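Local atomic coordinates of O-methyltransferase (PDB entry 2GPY), a protein that probably transfers a methyl group to a hydroxyl of an acceptor substrate that is not known, as a putative bacterial O-methyltransferase. Residues R71-L76 against E104-L109. Numbering follows the deposited sequence.
Sequences RMAQAL and ESRIEL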
loop_
_atom_site.group_PDB
_atom_site.type_symbol
_atom_site.label_atom_id
_atom_site.label_comp_id
_atom_site.label_asym_id
_atom_site.label_seq_id
_atom_site.Cartn_x
_atom_site.Cartn_y
_atom_site.Cartn_z
ATOM N N ARG B 71 3.980 -13.454 12.048
ATOM C CA ARG B 71 2.870 -12.526 11.986
ATOM C C ARG B 71 2.359 -12.309 10.565
ATOM O O ARG B 71 1.137 -12.182 10.349
ATOM C CB ARG B 71 3.270 -11.224 12.661
ATOM C CG ARG B 71 3.358 -11.498 14.159
ATOM C CD ARG B 71 2.922 -10.370 14.991
ATOM N NE ARG B 71 1.532 -9.992 14.753
ATOM C CZ ARG B 71 1.058 -8.799 15.062
ATOM N NH1 ARG B 71 1.863 -7.925 15.628
ATOM N NH2 ARG B 71 -0.222 -8.472 14.805
HETATM N N MSE B 72 3.268 -12.315 9.584
HETATM C CA MSE B 72 2.824 -12.280 8.177
HETATM C C MSE B 72 2.050 -13.534 7.760
HETATM O O MSE B 72 0.990 -13.426 7.080
HETATM C CB MSE B 72 4.011 -12.076 7.205
HETATM C CG MSE B 72 4.646 -10.709 7.386
HETATM SE SE MSE B 72 6.060 -10.345 6.028
HETATM C CE MSE B 72 7.414 -11.684 6.577
ATOM N N ALA B 73 2.554 -14.713 8.153
ATOM C CA ALA B 73 1.848 -15.956 7.839
ATOM C C ALA B 73 0.452 -15.958 8.470
ATOM O O ALA B 73 -0.509 -16.398 7.847
ATOM C CB ALA B 73 2.652 -17.199 8.305
ATOM N N GLN B 74 0.346 -15.477 9.708
ATOM C CA GLN B 74 -0.956 -15.429 10.376
ATOM C C GLN B 74 -1.899 -14.439 9.694
ATOM O O GLN B 74 -3.110 -14.698 9.608
ATOM C CB GLN B 74 -0.798 -15.065 11.846
ATOM C CG GLN B 74 -0.188 -16.168 12.679
ATOM C CD GLN B 74 -0.103 -15.764 14.139
ATOM O OE1 GLN B 74 -0.434 -16.548 15.020
ATOM N NE2 GLN B 74 0.331 -14.533 14.399
ATOM N N ALA B 75 -1.365 -13.321 9.203
ATOM C CA ALA B 75 -2.215 -12.292 8.580
ATOM C C ALA B 75 -2.669 -12.691 7.186
ATOM O O ALA B 75 -3.690 -12.198 6.696
ATOM C CB ALA B 75 -1.482 -10.950 8.517
ATOM N N LEU B 76 -1.867 -13.543 6.536
ATOM C CA LEU B 76 -2.064 -13.976 5.156
ATOM C C LEU B 76 -2.119 -15.512 5.101
ATOM O O LEU B 76 -1.162 -16.163 4.662
ATOM C CB LEU B 76 -0.902 -13.464 4.293
ATOM C CG LEU B 76 -0.732 -11.931 4.203
ATOM C CD1 LEU B 76 0.690 -11.536 3.751
ATOM C CD2 LEU B 76 -1.805 -11.325 3.276
ATOM N N GLU B 104 4.785 -24.647 10.011
ATOM C CA GLU B 104 5.910 -25.137 9.215
ATOM C C GLU B 104 5.582 -25.358 7.729
ATOM O O GLU B 104 6.480 -25.295 6.866
ATOM C CB GLU B 104 6.474 -26.428 9.814
ATOM C CG GLU B 104 7.972 -26.319 10.051
ATOM C CD GLU B 104 8.586 -27.582 10.622
ATOM O OE1 GLU B 104 7.832 -28.547 10.918
ATOM O OE2 GLU B 104 9.823 -27.609 10.771
ATOM N N SER B 105 4.308 -25.615 7.425
ATOM C CA SER B 105 3.924 -25.901 6.045
ATOM C C SER B 105 3.855 -24.621 5.218
ATOM O O SER B 105 3.760 -24.669 3.993
ATOM C CB SER B 105 2.611 -26.711 5.965
ATOM O OG SER B 105 1.508 -25.915 6.384
ATOM N N ARG B 106 3.919 -23.474 5.885
ATOM C CA ARG B 106 3.782 -22.205 5.208
ATOM C C ARG B 106 4.967 -21.260 5.422
ATOM O O ARG B 106 5.072 -20.234 4.757
ATOM C CB ARG B 106 2.495 -21.536 5.658
ATOM C CG ARG B 106 1.263 -22.295 5.158
ATOM C CD ARG B 106 0.110 -21.359 5.008
ATOM N NE ARG B 106 -0.341 -20.850 6.301
ATOM C CZ ARG B 106 -0.355 -19.574 6.677
ATOM N NH1 ARG B 106 -0.832 -19.310 7.884
ATOM N NH2 ARG B 106 0.123 -18.564 5.883
ATOM N N ILE B 107 5.859 -21.612 6.337
ATOM C CA ILE B 107 7.061 -20.797 6.557
ATOM C C ILE B 107 8.270 -21.692 6.383
ATOM O O ILE B 107 8.454 -22.666 7.156
ATOM C CB ILE B 107 7.089 -20.160 7.950
ATOM C CG1 ILE B 107 5.864 -19.251 8.165
ATOM C CG2 ILE B 107 8.451 -19.435 8.194
ATOM C CD1 ILE B 107 5.792 -18.650 9.588
ATOM N N GLU B 108 9.059 -21.404 5.354
ATOM C CA GLU B 108 10.271 -22.194 5.089
ATOM C C GLU B 108 11.478 -21.403 5.603
ATOM O O GLU B 108 11.744 -20.314 5.127
ATOM C CB GLU B 108 10.437 -22.478 3.588
ATOM C CG GLU B 108 11.699 -23.311 3.281
ATOM C CD GLU B 108 11.947 -23.547 1.791
ATOM O OE1 GLU B 108 11.132 -23.119 0.939
ATOM O OE2 GLU B 108 12.978 -24.179 1.471
ATOM N N LEU B 109 12.196 -21.945 6.577
ATOM C CA LEU B 109 13.310 -21.204 7.147
ATOM C C LEU B 109 14.618 -21.750 6.608
ATOM O O LEU B 109 14.876 -22.954 6.661
ATOM C CB LEU B 109 13.331 -21.296 8.682
ATOM C CG LEU B 109 12.123 -20.746 9.429
ATOM C CD1 LEU B 109 12.415 -20.868 10.942
ATOM C CD2 LEU B 109 11.861 -19.275 9.016
#
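The backbone oxygen of A73, in the last turns of helix 67-75, is gripped by both terminal nitrogens of R106. NH1 of R106 lies 2.9 Å from A73 O and NH2 of R106 3.0 Å from the same atom, so the guanidinium closes end-on round one acceptor. The oxygen sits in the guanidinium plane, and neither bond is straight, with N-H...O angles of 148° and 143°, as expected when two diverging N-H groups share one target. Both nitrogens come from the same face of the carbonyl, NH1 well above its plane and NH2 tilted less. A carbonyl near the end of a helix suits a positive group: carbonyls of a last helical turn generally lack the regular i+4 amide partner, and within the helix segment A73 O is met by a weak bond from L76 N. The helix dipole would probably favour the arginine charge here too. In this Rossmann-like methyltransferase fold, helix 67-75 packs on the sheet beside strand 80-85, and 107-111 is the next strand out, at the edge of the sheet. NH2 of R106 also bonds to A79 O and lies 3.0 Å from L76 O, where the chain leaves the helix. The chain of R106 is bent at chi3 (-67°), turning its head toward these carbonyls. A leucine in its place would probably leave A73 O and A79 O without their charged donor and the end of the helix less firmly tied to the loop leading into strand 107-111. Next to the polar grip, CD1 of I107 meets CB of A73 at 3.7 Å; the alanine is small enough to let the helix come close, with A73 CA 7.1 Å from R106 CA. The extended chi2 of I107 carries CD1 toward the helix, while I81 also touches A73.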